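Local coordinates for probable sulfate-binding lipoprotein SubI (Mycobacterium tuberculosis, PDB 6DDN) that probably binds sulfate as the extracytoplasmic solute-binding component of a transport system, at residues H51-L56 with Q83-Y88; P103-N108 with A269-L274; T143-A148 with D231-Y236; N153-D158 with Q251-P256. All coordinates share one frame; numbering follows the deposited sequence.

Overall arrangement
From the N terminus, interaction 1 closes first: 26 intervening residues, including helix 63-74, return strand 83-88 to strand 53-58 as a beta-alpha-beta unit. Interaction 2 opens later and closes a loop of 160 residues, bringing the segment leading into helix 274-284 back to 103-108. Interactions 3 and 4 both nest inside that loop and cross each other, their segments alternating along the chain. They form a second cluster, with centres 8 Å apart, joined through strands 138-147 and 250-253; interactions 1 and 2 are likewise joined through strands 53-58 and 106-108. The clusters lie on opposite sides of the chain's centre, consistent with the two lobes of a solute-binding protein.

Interaction 1: residues H51-L56 with Q83-Y88; sequences HTSITL and QVITSY
Ile54 and Ile85 interlock through their backbones in a parallel strand pair, the two strands of a beta-alpha-beta unit connected by helix 63-74. The segment axes run 22° apart. Ile54 and, two residues on, Leu56 face strand 83-88 with both N and O: Ile54 N donates to Gln83 O (3.0 Å). Ile85 bridges the two, its N donating to Ile54 O (2.8 Å) and its O accepting from Leu56 N (2.7 Å). Gln83 N to Thr52 O begins the series, and a weak bond from Ser87 N to Leu56 O ends it.

Apolar packing lies on the face of Ile54, Val84 and Leu56. With chi1 at 53°, Ile54 CG1 sits between its own backbone N and carbonyl carbon, which carries CD1 to within 3.7 Å of Val84 CG2. Helix 63-74 packs here through Trp66 and Ile70, and Phe280 of helix 274-284 touches both Ile54 and Val84.

The other face, with Ser53, Gln83, Thr55 and Ile85, is mixed. Ser53 OG donates to Gln83 OE1 over 3.1 Å, approaching from 51° above the amide's carbonyl plane rather than along a lone pair. Separately, Ile85 extends across Thr55, its CD1 lying 3.8 Å from Thr55 OG1.

Interaction 2: residues P103-N108 with A269-L274; sequences PADLVN and ATSTHL. With SO4 (sulfate ion), chain F; ACT (acetate ion), chain I.
Asp105 and Ser271 are the closest pair of the two backbones, with CA atoms 5.1 Å apart, yet no main-chain hydrogen bond links the segments. Ser271 OG donates to Asp105 OD1; the modelled separation of 2.4 Å is very short, and the exact length is doubtful. Asp105 uses its other oxygen, OD2, to accept from Thr55 N of strand 53-58, so the carboxylate bridges that strand and the 269-274 loop.

The same serine hydroxyl accepts from His273 N (3.0 Å, 144° at the hydrogen), an ST turn that shapes the chain just before helix 274-284, for which His273 stands at the N-cap. In this solute-binding protein fold the turn lies in the loop that leads from strand 257-267 to helix 274-284, beside strand 106-108. With CG beside its backbone N (chi1 -63°), the imidazole meets two groups at its edge, one at each ring atom bonded to CG: CD2 lies 3.6 Å from Asp105 OD1, and ND1 donates in the ring plane to O1 of a sulfate (2.6 Å, 152°), which Ala276 N also binds. An acetate takes two bonds on its O atom, from Thr272 N (3.2 Å) and from Thr272 OG1 (3.1 Å). Both ions probably come from the crystallisation liquor.

Interaction 3: residues T143-A148 with D231-Y236; sequences TFVVRA and DVLISY. With SO4 (sulfate ion), chain C.
The Phe144 ring meets Trp157 edge-to-face, and Val232 CG2 packs alongside the Phe144 side chain, 3.8 Å from its CB and 4.0 Å from ring atom CG. At the other end of the pair, the Tyr236 ring has a sulfate oxygen at its edge near the ring plane, where Tyr236 OH donates to O2 over 2.8 Å; Ser110 OG also bonds that hydroxyl.

Between them, strands 138-147 and 232-236 run antiparallel, their short axes at 141°. Thr143 with Ser235 and Val145 with Leu233 are the hydrogen-bonded pairs, the shortest bond being Val145 N to Leu233 O (2.6 Å). On the face of these residues, Val145 CB lies 3.8 Å from Leu233 CD2, the two chains side by side, and Val145 CG2 rests 3.7 Å from Ser235 CB. Beyond the last firm pair, one water joins Arg147 N to Asp231 O.

Backbone N atoms of Ala60, Ser177 and Gly218, with Ser175 OG, also hold the sulfate, an arrangement consistent with the anion site of a solute-binding protein, reached here from the end of strand 232-236.

Interaction 4: residues N153-D158 with Q251-P256; sequences NIRDWD and QHVTPP. With SO4 (sulfate ion), chain G.
Trp157 N donates an almost straight hydrogen bond (2.8 Å, 170°) to O2 of a sulfate, probably from the crystallisation liquor, whose O4 rests against Pro256, 3.2 Å from CB. Gln257 N binds the same ion. Between the two segments no direct hydrogen bond forms; the contact is made by packing. Pro255 places CB over one face of the indole, 4.0 Å from the centroid of the five-membered ring and 29° off its normal, a CH-pi contact, while Pro255 CG comes within 3.4 Å of Trp157 NE1. That N-H is itself used by Gln257 O, which, with Pro255 on one face, restrains the ring's rotation.

This joins the loop after strand 138-147 to the link that follows strand 250-253, consistent with one lobe of the solute-binding protein fold, with Ala184, Pro185 and Ala188 of helix 177-190 touching the indole. Two residues before Trp157, Arg155 bends at chi2 (-83°), bringing NH1 to 3.9 Å from Val253 CG2. Its NE donates to Asn153 OD1 over 3.2 Å, and the acceptor lies in the guanidinium plane.

Interaction 1: residues H51-L56 with Q83-Y88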
loop_
_atom_site.group_PDB
_atom_site.type_symbol
_atom_site.label_atom_id
_atom_site.label_comp_id
_atom_site.label_asym_id
_atom_site.label_seq_id
_atom_site.Cartn_x
_atom_site.Cartn_y
_atom_site.Cartn_z
ATOM N N HIS A 51 -22.819 1.396 -21.492
ATOM C CA HIS A 51 -23.723 1.515 -20.353
ATOM C C HIS A 51 -23.297 2.655 -19.429
ATOM O O HIS A 51 -23.314 3.823 -19.819
ATOM C CB HIS A 51 -23.780 0.195 -19.577
ATOM C CG HIS A 51 -25.094 -0.055 -18.903
ATOM N ND1 HIS A 51 -26.297 0.347 -19.443
ATOM C CD2 HIS A 51 -25.392 -0.670 -17.735
ATOM C CE1 HIS A 51 -27.280 -0.008 -18.635
ATOM N NE2 HIS A 51 -26.758 -0.626 -17.591
ATOM N N THR A 52 -22.911 2.304 -18.207
ATOM C CA THR A 52 -22.534 3.258 -17.176
ATOM C C THR A 52 -21.018 3.275 -17.011
ATOM O O THR A 52 -20.313 2.351 -17.425
ATOM C CB THR A 52 -23.233 2.911 -15.852
ATOM O OG1 THR A 52 -24.641 2.779 -16.084
ATOM C CG2 THR A 52 -23.025 3.986 -14.806
ATOM N N SER A 53 -20.515 4.356 -16.417
ATOM C CA SER A 53 -19.087 4.581 -16.252
ATOM C C SER A 53 -18.794 4.973 -14.810
ATOM O O SER A 53 -19.448 5.866 -14.262
ATOM C CB SER A 53 -18.604 5.672 -17.212
ATOM O OG SER A 53 -17.210 5.867 -17.102
ATOM N N ILE A 54 -17.816 4.305 -14.200
ATOM C CA ILE A 54 -17.377 4.613 -12.844
ATOM C C ILE A 54 -15.878 4.878 -12.864
ATOM O O ILE A 54 -15.138 4.323 -13.683
ATOM C CB ILE A 54 -17.713 3.482 -11.845
ATOM C CG1 ILE A 54 -17.185 2.141 -12.354
ATOM C CG2 ILE A 54 -19.213 3.417 -11.598
ATOM C CD1 ILE A 54 -17.304 1.017 -11.346
ATOM N N THR A 55 -15.431 5.735 -11.950
ATOM C CA THR A 55 -14.036 6.144 -11.871
ATOM C C THR A 55 -13.454 5.731 -10.530
ATOM O O THR A 55 -14.002 6.075 -9.477
ATOM C CB THR A 55 -13.890 7.655 -12.058
ATOM O OG1 THR A 55 -14.270 8.009 -13.393
ATOM C CG2 THR A 55 -12.452 8.082 -11.813
ATOM N N LEU A 56 -12.346 4.999 -10.574
ATOM C CA LEU A 56 -11.609 4.612 -9.380
ATOM C C LEU A 56 -10.390 5.514 -9.242
ATOM O O LEU A 56 -9.516 5.519 -10.117
ATOM C CB LEU A 56 -11.180 3.147 -9.446
ATOM C CG LEU A 56 -10.207 2.724 -8.342
ATOM C CD1 LEU A 56 -10.884 2.753 -6.981
ATOM C CD2 LEU A 56 -9.643 1.351 -8.627
ATOM N N GLN A 83 -18.002 0.392 -17.446
ATOM C CA GLN A 83 -16.593 0.619 -17.707
ATOM C C GLN A 83 -15.950 1.324 -16.519
ATOM O O GLN A 83 -16.518 2.261 -15.951
ATOM C CB GLN A 83 -16.443 1.440 -18.987
ATOM C CG GLN A 83 -15.132 2.171 -19.166
ATOM C CD GLN A 83 -15.347 3.567 -19.722
ATOM O OE1 GLN A 83 -16.404 4.169 -19.527
ATOM N NE2 GLN A 83 -14.353 4.080 -20.439
ATOM N N VAL A 84 -14.767 0.853 -16.133
ATOM C CA VAL A 84 -14.060 1.351 -14.960
ATOM C C VAL A 84 -12.870 2.168 -15.440
ATOM O O VAL A 84 -11.917 1.619 -16.008
ATOM C CB VAL A 84 -13.608 0.210 -14.038
ATOM C CG1 VAL A 84 -12.843 0.767 -12.842
ATOM C CG2 VAL A 84 -14.804 -0.615 -13.581
ATOM N N ILE A 85 -12.919 3.477 -15.212
ATOM C CA ILE A 85 -11.776 4.352 -15.442
ATOM C C ILE A 85 -10.943 4.386 -14.170
ATOM O O ILE A 85 -11.481 4.342 -13.057
ATOM C CB ILE A 85 -12.231 5.763 -15.855
ATOM C CG1 ILE A 85 -13.241 5.683 -16.997
ATOM C CG2 ILE A 85 -11.043 6.615 -16.276
ATOM C CD1 ILE A 85 -14.285 6.760 -16.937
ATOM N N THR A 86 -9.624 4.457 -14.329
ATOM C CA THR A 86 -8.701 4.370 -13.211
ATOM C C THR A 86 -7.816 5.607 -13.154
ATOM O O THR A 86 -7.539 6.244 -14.176
ATOM C CB THR A 86 -7.831 3.114 -13.313
ATOM O OG1 THR A 86 -7.128 3.122 -14.561
ATOM C CG2 THR A 86 -8.695 1.862 -13.233
ATOM N N SER A 87 -7.380 5.942 -11.940
ATOM C CA SER A 87 -6.494 7.079 -11.715
ATOM C C SER A 87 -5.558 6.732 -10.569
ATOM O O SER A 87 -6.011 6.545 -9.435
ATOM C CB SER A 87 -7.286 8.348 -11.397
ATOM O OG SER A 87 -6.414 9.437 -11.145
ATOM N N TYR A 88 -4.263 6.651 -10.865
ATOM C CA TYR A 88 -3.250 6.290 -9.884
ATOM C C TYR A 88 -2.304 7.459 -9.653
ATOM O O TYR A 88 -1.946 8.179 -10.591
ATOM C CB TYR A 88 -2.455 5.060 -10.333
ATOM C CG TYR A 88 -3.321 3.906 -10.784
ATOM C CD1 TYR A 88 -3.881 3.030 -9.862
ATOM C CD2 TYR A 88 -3.581 3.696 -12.131
ATOM C CE1 TYR A 88 -4.677 1.973 -10.273
ATOM C CE2 TYR A 88 -4.372 2.643 -12.549
ATOM C CZ TYR A 88 -4.917 1.786 -11.619
ATOM O OH TYR A 88 -5.705 0.741 -12.043
#

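Interaction 2: residues P103-N108 with A269-L274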
loop_
_atom_site.group_PDB
_atom_site.type_symbol
_atom_site.label_atom_id
_atom_site.label_comp_id
_atom_site.label_asym_id
_atom_site.label_seq_id
_atom_site.Cartn_x
_atom_site.Cartn_y
_atom_site.Cartn_z
ATOM N N PRO A 103 -13.438 14.098 -9.618
ATOM C CA PRO A 103 -14.489 13.092 -9.803
ATOM C C PRO A 103 -13.999 11.714 -9.389
ATOM O O PRO A 103 -12.905 11.284 -9.762
ATOM C CB PRO A 103 -14.786 13.163 -11.305
ATOM C CG PRO A 103 -13.533 13.714 -11.908
ATOM C CD PRO A 103 -12.994 14.679 -10.895
ATOM N N ALA A 104 -14.816 11.030 -8.596
ATOM C CA ALA A 104 -14.480 9.698 -8.121
ATOM C C ALA A 104 -15.763 8.979 -7.744
ATOM O O ALA A 104 -16.665 9.577 -7.152
ATOM C CB ALA A 104 -13.529 9.750 -6.920
ATOM N N ASP A 105 -15.841 7.701 -8.108
ATOM C CA ASP A 105 -16.909 6.836 -7.639
ATOM C C ASP A 105 -16.432 5.819 -6.614
ATOM O O ASP A 105 -17.246 5.333 -5.822
ATOM C CB ASP A 105 -17.562 6.105 -8.822
ATOM C CG ASP A 105 -18.138 7.065 -9.852
ATOM O OD1 ASP A 105 -19.248 7.594 -9.628
ATOM O OD2 ASP A 105 -17.478 7.294 -10.888
ATOM N N LEU A 106 -15.138 5.501 -6.604
ATOM C CA LEU A 106 -14.541 4.636 -5.600
ATOM C C LEU A 106 -13.149 5.145 -5.270
ATOM O O LEU A 106 -12.440 5.667 -6.135
ATOM C CB LEU A 106 -14.443 3.182 -6.070
ATOM C CG LEU A 106 -15.733 2.372 -6.131
ATOM C CD1 LEU A 106 -16.049 2.008 -7.570
ATOM C CD2 LEU A 106 -15.605 1.130 -5.270
ATOM N N VAL A 107 -12.762 4.982 -4.010
ATOM C CA VAL A 107 -11.427 5.328 -3.548
ATOM C C VAL A 107 -10.740 4.058 -3.077
ATOM O O VAL A 107 -11.373 3.189 -2.471
ATOM C CB VAL A 107 -11.459 6.383 -2.425
ATOM C CG1 VAL A 107 -11.614 7.759 -3.027
ATOM C CG2 VAL A 107 -12.585 6.090 -1.445
ATOM N N ASN A 108 -9.449 3.948 -3.379
ATOM C CA ASN A 108 -8.614 2.843 -2.910
ATOM C C ASN A 108 -7.241 3.439 -2.623
ATOM O O ASN A 108 -6.457 3.674 -3.545
ATOM C CB ASN A 108 -8.536 1.720 -3.937
ATOM C CG ASN A 108 -7.511 0.666 -3.568
ATOM O OD1 ASN A 108 -6.658 0.300 -4.376
ATOM N ND2 ASN A 108 -7.588 0.174 -2.339
ATOM N N ALA A 269 -19.306 8.635 -1.515
ATOM C CA ALA A 269 -20.711 8.915 -1.234
ATOM C C ALA A 269 -21.312 9.890 -2.238
ATOM O O ALA A 269 -22.493 9.772 -2.580
ATOM C CB ALA A 269 -20.862 9.454 0.187
ATOM N N THR A 270 -20.526 10.847 -2.724
ATOM C CA THR A 270 -21.024 11.870 -3.636
ATOM C C THR A 270 -21.142 11.384 -5.076
ATOM O O THR A 270 -21.286 12.212 -5.981
ATOM C CB THR A 270 -20.117 13.100 -3.587
ATOM O OG1 THR A 270 -18.805 12.747 -4.041
ATOM C CG2 THR A 270 -20.024 13.621 -2.170
ATOM N N SER A 271 -21.096 10.077 -5.312
ATOM C CA SER A 271 -21.124 9.544 -6.664
ATOM C C SER A 271 -22.551 9.277 -7.116
ATOM O O SER A 271 -23.392 8.820 -6.337
ATOM C CB SER A 271 -20.308 8.256 -6.756
ATOM O OG SER A 271 -20.793 7.431 -7.803
ATOM N N THR A 272 -22.813 9.560 -8.391
ATOM C CA THR A 272 -24.106 9.327 -9.011
ATOM C C THR A 272 -24.244 7.913 -9.565
ATOM O O THR A 272 -25.098 7.678 -10.428
ATOM C CB THR A 272 -24.340 10.346 -10.127
ATOM O OG1 THR A 272 -23.460 10.060 -11.223
ATOM C CG2 THR A 272 -24.065 11.754 -9.627
ATOM N N HIS A 273 -23.427 6.972 -9.093
ATOM C CA HIS A 273 -23.396 5.615 -9.630
ATOM C C HIS A 273 -23.236 4.596 -8.517
ATOM O O HIS A 273 -22.563 3.575 -8.684
ATOM C CB HIS A 273 -22.266 5.442 -10.644
ATOM C CG HIS A 273 -22.403 6.302 -11.859
ATOM N ND1 HIS A 273 -23.518 6.273 -12.668
ATOM C CD2 HIS A 273 -21.561 7.208 -12.408
ATOM C CE1 HIS A 273 -23.359 7.128 -13.662
ATOM N NE2 HIS A 273 -22.179 7.708 -13.528
ATOM N N LEU A 274 -23.857 4.848 -7.363
ATOM C CA LEU A 274 -23.634 3.978 -6.214
ATOM C C LEU A 274 -24.137 2.563 -6.454
ATOM O O LEU A 274 -23.723 1.646 -5.741
ATOM C CB LEU A 274 -24.280 4.569 -4.961
ATOM C CG LEU A 274 -23.641 5.865 -4.453
ATOM C CD1 LEU A 274 -23.693 5.939 -2.936
ATOM C CD2 LEU A 274 -22.205 5.997 -4.935
HETATM S S SO4 F . -25.757 3.087 -11.509
HETATM O O1 SO4 F . -25.053 4.268 -12.003
HETATM O O2 SO4 F . -26.270 2.327 -12.645
HETATM O O3 SO4 F . -24.834 2.255 -10.745
HETATM O O4 SO4 F . -26.863 3.494 -10.647
HETATM C C ACT I . -19.704 11.621 -10.379
HETATM O O ACT I . -20.567 10.700 -10.381
HETATM O OXT ACT I . -18.688 11.751 -9.639
HETATM C CH3 ACT I . -19.902 12.764 -11.432
#

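Interaction 3: residues T143-A148 with D231-Y236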
loop_
_atom_site.group_PDB
_atom_site.type_symbol
_atom_site.label_atom_id
_atom_site.label_comp_id
_atom_site.label_asym_id
_atom_site.label_seq_id
_atom_site.Cartn_x
_atom_site.Cartn_y
_atom_site.Cartn_z
ATOM N N THR A 143 8.804 -4.436 2.327
ATOM C CA THR A 143 9.912 -5.261 1.874
ATOM C C THR A 143 11.032 -4.372 1.353
ATOM O O THR A 143 10.827 -3.197 1.040
ATOM C CB THR A 143 9.468 -6.245 0.784
ATOM O OG1 THR A 143 10.541 -7.144 0.479
ATOM C CG2 THR A 143 9.068 -5.494 -0.475
ATOM N N PHE A 144 12.231 -4.951 1.275
ATOM C CA PHE A 144 13.390 -4.284 0.690
ATOM C C PHE A 144 13.469 -4.663 -0.781
ATOM O O PHE A 144 13.754 -5.817 -1.109
ATOM C CB PHE A 144 14.684 -4.696 1.388
ATOM C CG PHE A 144 14.760 -4.317 2.837
ATOM C CD1 PHE A 144 14.148 -3.172 3.309
ATOM C CD2 PHE A 144 15.475 -5.106 3.726
ATOM C CE1 PHE A 144 14.235 -2.827 4.645
ATOM C CE2 PHE A 144 15.564 -4.768 5.063
ATOM C CZ PHE A 144 14.943 -3.627 5.524
ATOM N N VAL A 145 13.235 -3.708 -1.670
ATOM C CA VAL A 145 13.586 -3.932 -3.066
ATOM C C VAL A 145 15.087 -3.753 -3.209
ATOM O O VAL A 145 15.675 -2.798 -2.684
ATOM C CB VAL A 145 12.810 -2.996 -4.007
ATOM C CG1 VAL A 145 13.189 -3.288 -5.450
ATOM C CG2 VAL A 145 11.324 -3.188 -3.820
ATOM N N VAL A 146 15.714 -4.688 -3.917
ATOM C CA VAL A 146 17.160 -4.832 -3.934
ATOM C C VAL A 146 17.582 -5.122 -5.366
ATOM O O VAL A 146 16.792 -5.590 -6.187
ATOM C CB VAL A 146 17.613 -5.956 -2.974
ATOM C CG1 VAL A 146 17.563 -7.314 -3.658
ATOM C CG2 VAL A 146 18.980 -5.670 -2.420
ATOM N N ARG A 147 18.838 -4.821 -5.674
ATOM C CA ARG A 147 19.293 -5.085 -7.027
ATOM C C ARG A 147 19.615 -6.565 -7.200
ATOM O O ARG A 147 19.889 -7.284 -6.236
ATOM C CB ARG A 147 20.485 -4.198 -7.376
ATOM C CG ARG A 147 20.007 -2.803 -7.704
ATOM C CD ARG A 147 21.098 -1.773 -7.903
ATOM N NE ARG A 147 20.565 -0.426 -7.687
ATOM C CZ ARG A 147 19.589 0.136 -8.402
ATOM N NH1 ARG A 147 19.027 -0.506 -9.418
ATOM N NH2 ARG A 147 19.182 1.362 -8.107
ATOM N N ALA A 148 19.545 -7.016 -8.451
ATOM C CA ALA A 148 19.604 -8.440 -8.766
ATOM C C ALA A 148 20.816 -9.102 -8.127
ATOM O O ALA A 148 21.955 -8.672 -8.335
ATOM C CB ALA A 148 19.627 -8.634 -10.283
ATOM N N ASP A 231 20.571 2.126 -3.214
ATOM C CA ASP A 231 20.961 0.728 -3.073
ATOM C C ASP A 231 19.829 -0.175 -2.613
ATOM O O ASP A 231 19.842 -1.372 -2.917
ATOM C CB ASP A 231 22.128 0.603 -2.090
ATOM C CG ASP A 231 23.273 1.529 -2.433
ATOM O OD1 ASP A 231 23.600 2.408 -1.607
ATOM O OD2 ASP A 231 23.838 1.382 -3.537
ATOM N N VAL A 232 18.852 0.360 -1.887
ATOM C CA VAL A 232 17.707 -0.412 -1.424
ATOM C C VAL A 232 16.484 0.493 -1.443
ATOM O O VAL A 232 16.539 1.633 -0.969
ATOM C CB VAL A 232 17.937 -0.998 -0.016
ATOM C CG1 VAL A 232 18.486 0.067 0.920
ATOM C CG2 VAL A 232 16.652 -1.600 0.535
ATOM N N LEU A 233 15.390 -0.005 -2.008
ATOM C CA LEU A 233 14.132 0.723 -2.081
ATOM C C LEU A 233 13.122 0.043 -1.168
ATOM O O LEU A 233 12.772 -1.124 -1.381
ATOM C CB LEU A 233 13.613 0.770 -3.520
ATOM C CG LEU A 233 12.104 0.950 -3.704
ATOM C CD1 LEU A 233 11.702 2.392 -3.443
ATOM C CD2 LEU A 233 11.668 0.507 -5.092
ATOM N N ILE A 234 12.668 0.762 -0.146
ATOM C CA ILE A 234 11.594 0.268 0.706
ATOM C C ILE A 234 10.279 0.431 -0.040
ATOM O O ILE A 234 9.952 1.526 -0.511
ATOM C CB ILE A 234 11.571 1.011 2.050
ATOM C CG1 ILE A 234 12.991 1.327 2.516
ATOM C CG2 ILE A 234 10.861 0.182 3.096
ATOM C CD1 ILE A 234 13.051 1.916 3.912
ATOM N N SER A 235 9.524 -0.658 -0.161
ATOM C CA SER A 235 8.366 -0.663 -1.045
ATOM C C SER A 235 7.395 -1.745 -0.598
ATOM O O SER A 235 7.686 -2.540 0.299
ATOM C CB SER A 235 8.794 -0.883 -2.499
ATOM O OG SER A 235 7.686 -0.804 -3.376
ATOM N N TYR A 236 6.227 -1.756 -1.236
ATOM C CA TYR A 236 5.280 -2.842 -1.036
ATOM C C TYR A 236 5.838 -4.135 -1.618
ATOM O O TYR A 236 6.596 -4.130 -2.591
ATOM C CB TYR A 236 3.934 -2.546 -1.707
ATOM C CG TYR A 236 3.327 -1.184 -1.451
ATOM C CD1 TYR A 236 3.774 -0.060 -2.131
ATOM C CD2 TYR A 236 2.270 -1.033 -0.563
ATOM C CE1 TYR A 236 3.207 1.180 -1.912
ATOM C CE2 TYR A 236 1.695 0.204 -0.337
ATOM C CZ TYR A 236 2.169 1.306 -1.016
ATOM O OH TYR A 236 1.599 2.538 -0.795
HETATM S S SO4 C . 1.626 5.593 -2.576
HETATM O O1 SO4 C . 0.513 6.113 -3.365
HETATM O O2 SO4 C . 1.910 4.221 -2.991
HETATM O O3 SO4 C . 2.813 6.415 -2.786
HETATM O O4 SO4 C . 1.267 5.616 -1.162
HETATM O O HOH W 1 20.870 -3.673 -4.079
#

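Interaction 4: residues N153-D158 with Q251-P256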
loop_
_atom_site.group_PDB
_atom_site.type_symbol
_atom_site.label_atom_id
_atom_site.label_comp_id
_atom_site.label_asym_id
_atom_site.label_seq_id
_atom_site.Cartn_x
_atom_site.Cartn_y
_atom_site.Cartn_z
ATOM N N ASN A 153 24.182 -7.337 -0.110
ATOM C CA ASN A 153 23.804 -8.265 0.953
ATOM C C ASN A 153 22.947 -7.568 2.014
ATOM O O ASN A 153 23.305 -7.480 3.190
ATOM C CB ASN A 153 25.052 -8.903 1.574
ATOM C CG ASN A 153 24.721 -10.037 2.519
ATOM O OD1 ASN A 153 23.828 -10.841 2.252
ATOM N ND2 ASN A 153 25.443 -10.109 3.631
ATOM N N ILE A 154 21.802 -7.063 1.567
ATOM C CA ILE A 154 20.845 -6.407 2.450
ATOM C C ILE A 154 19.841 -7.450 2.925
ATOM O O ILE A 154 19.144 -8.066 2.111
ATOM C CB ILE A 154 20.139 -5.242 1.739
ATOM C CG1 ILE A 154 21.159 -4.358 1.019
ATOM C CG2 ILE A 154 19.329 -4.429 2.729
ATOM C CD1 ILE A 154 22.058 -3.578 1.955
ATOM N N ARG A 155 19.769 -7.652 4.242
ATOM C CA ARG A 155 18.876 -8.652 4.819
ATOM C C ARG A 155 18.019 -8.149 5.972
ATOM O O ARG A 155 17.033 -8.817 6.310
ATOM C CB ARG A 155 19.672 -9.873 5.312
ATOM C CG ARG A 155 20.632 -10.478 4.298
ATOM C CD ARG A 155 19.938 -11.443 3.348
ATOM N NE ARG A 155 20.776 -11.741 2.189
ATOM C CZ ARG A 155 20.334 -12.286 1.058
ATOM N NH1 ARG A 155 19.052 -12.600 0.925
ATOM N NH2 ARG A 155 21.175 -12.518 0.060
ATOM N N ASP A 156 18.347 -7.017 6.591
ATOM C CA ASP A 156 17.614 -6.588 7.776
ATOM C C ASP A 156 17.706 -5.073 7.912
ATOM O O ASP A 156 18.420 -4.402 7.163
ATOM C CB ASP A 156 18.121 -7.322 9.028
ATOM C CG ASP A 156 19.535 -6.926 9.434
ATOM O OD1 ASP A 156 20.036 -7.508 10.418
ATOM O OD2 ASP A 156 20.154 -6.054 8.792
ATOM N N TRP A 157 16.968 -4.542 8.891
ATOM C CA TRP A 157 16.868 -3.093 9.039
ATOM C C TRP A 157 18.205 -2.463 9.400
ATOM O O TRP A 157 18.480 -1.326 9.000
ATOM C CB TRP A 157 15.813 -2.746 10.088
ATOM C CG TRP A 157 14.422 -2.932 9.579
ATOM C CD1 TRP A 157 13.531 -3.886 9.964
ATOM C CD2 TRP A 157 13.765 -2.153 8.575
ATOM N NE1 TRP A 157 12.358 -3.750 9.269
ATOM C CE2 TRP A 157 12.476 -2.692 8.408
ATOM C CE3 TRP A 157 14.141 -1.050 7.803
ATOM C CZ2 TRP A 157 11.559 -2.166 7.501
ATOM C CZ3 TRP A 157 13.229 -0.527 6.904
ATOM C CH2 TRP A 157 11.953 -1.087 6.759
ATOM N N ASP A 158 19.047 -3.176 10.152
ATOM C CA ASP A 158 20.374 -2.656 10.459
ATOM C C ASP A 158 21.207 -2.470 9.198
ATOM O O ASP A 158 22.099 -1.615 9.164
ATOM C CB ASP A 158 21.093 -3.584 11.438
ATOM C CG ASP A 158 20.662 -3.363 12.874
ATOM O OD1 ASP A 158 20.110 -2.283 13.170
ATOM O OD2 ASP A 158 20.880 -4.270 13.707
ATOM N N GLN A 251 15.371 -7.797 -7.150
ATOM C CA GLN A 251 14.689 -8.786 -6.328
ATOM C C GLN A 251 14.335 -8.124 -5.002
ATOM O O GLN A 251 14.563 -6.925 -4.809
ATOM C CB GLN A 251 15.534 -10.051 -6.137
ATOM C CG GLN A 251 17.031 -9.823 -6.114
ATOM C CD GLN A 251 17.814 -11.106 -6.320
ATOM O OE1 GLN A 251 17.877 -11.636 -7.430
ATOM N NE2 GLN A 251 18.411 -11.614 -5.248
ATOM N N HIS A 252 13.760 -8.895 -4.083
ATOM C CA HIS A 252 13.362 -8.325 -2.805
ATOM C C HIS A 252 13.582 -9.316 -1.672
ATOM O O HIS A 252 13.377 -10.522 -1.834
ATOM C CB HIS A 252 11.897 -7.861 -2.822
ATOM C CG HIS A 252 10.901 -8.973 -2.913
ATOM N ND1 HIS A 252 10.554 -9.566 -4.108
ATOM C CD2 HIS A 252 10.168 -9.595 -1.959
ATOM C CE1 HIS A 252 9.655 -10.508 -3.885
ATOM N NE2 HIS A 252 9.404 -10.547 -2.589
ATOM N N VAL A 253 14.014 -8.785 -0.530
ATOM C CA VAL A 253 14.138 -9.528 0.716
ATOM C C VAL A 253 13.291 -8.819 1.760
ATOM O O VAL A 253 13.396 -7.597 1.922
ATOM C CB VAL A 253 15.600 -9.628 1.188
ATOM C CG1 VAL A 253 15.767 -10.777 2.173
ATOM C CG2 VAL A 253 16.539 -9.784 0.003
ATOM N N THR A 254 12.455 -9.572 2.452
ATOM C CA THR A 254 11.682 -8.972 3.533
ATOM C C THR A 254 12.461 -9.074 4.837
ATOM O O THR A 254 12.930 -10.164 5.184
ATOM C CB THR A 254 10.333 -9.661 3.680
ATOM O OG1 THR A 254 9.705 -9.754 2.396
ATOM C CG2 THR A 254 9.433 -8.873 4.614
ATOM N N PRO A 255 12.634 -7.976 5.572
ATOM C CA PRO A 255 13.349 -8.062 6.840
ATOM C C PRO A 255 12.620 -8.985 7.793
ATOM O O PRO A 255 11.399 -9.195 7.667
ATOM C CB PRO A 255 13.348 -6.610 7.344
ATOM C CG PRO A 255 12.195 -5.967 6.654
ATOM C CD PRO A 255 12.123 -6.621 5.308
ATOM N N PRO A 256 13.336 -9.584 8.751
ATOM C CA PRO A 256 12.671 -10.504 9.692
ATOM C C PRO A 256 11.477 -9.882 10.394
ATOM O O PRO A 256 10.449 -10.548 10.568
ATOM C CB PRO A 256 13.795 -10.861 10.674
ATOM C CG PRO A 256 15.049 -10.671 9.889
ATOM C CD PRO A 256 14.786 -9.502 8.986
HETATM S S SO4 G . 14.925 -6.755 11.787
HETATM O O1 SO4 G . 13.579 -6.380 11.378
HETATM O O2 SO4 G . 15.849 -6.416 10.715
HETATM O O3 SO4 G . 15.301 -6.026 12.995
HETATM O O4 SO4 G . 14.961 -8.191 12.045
#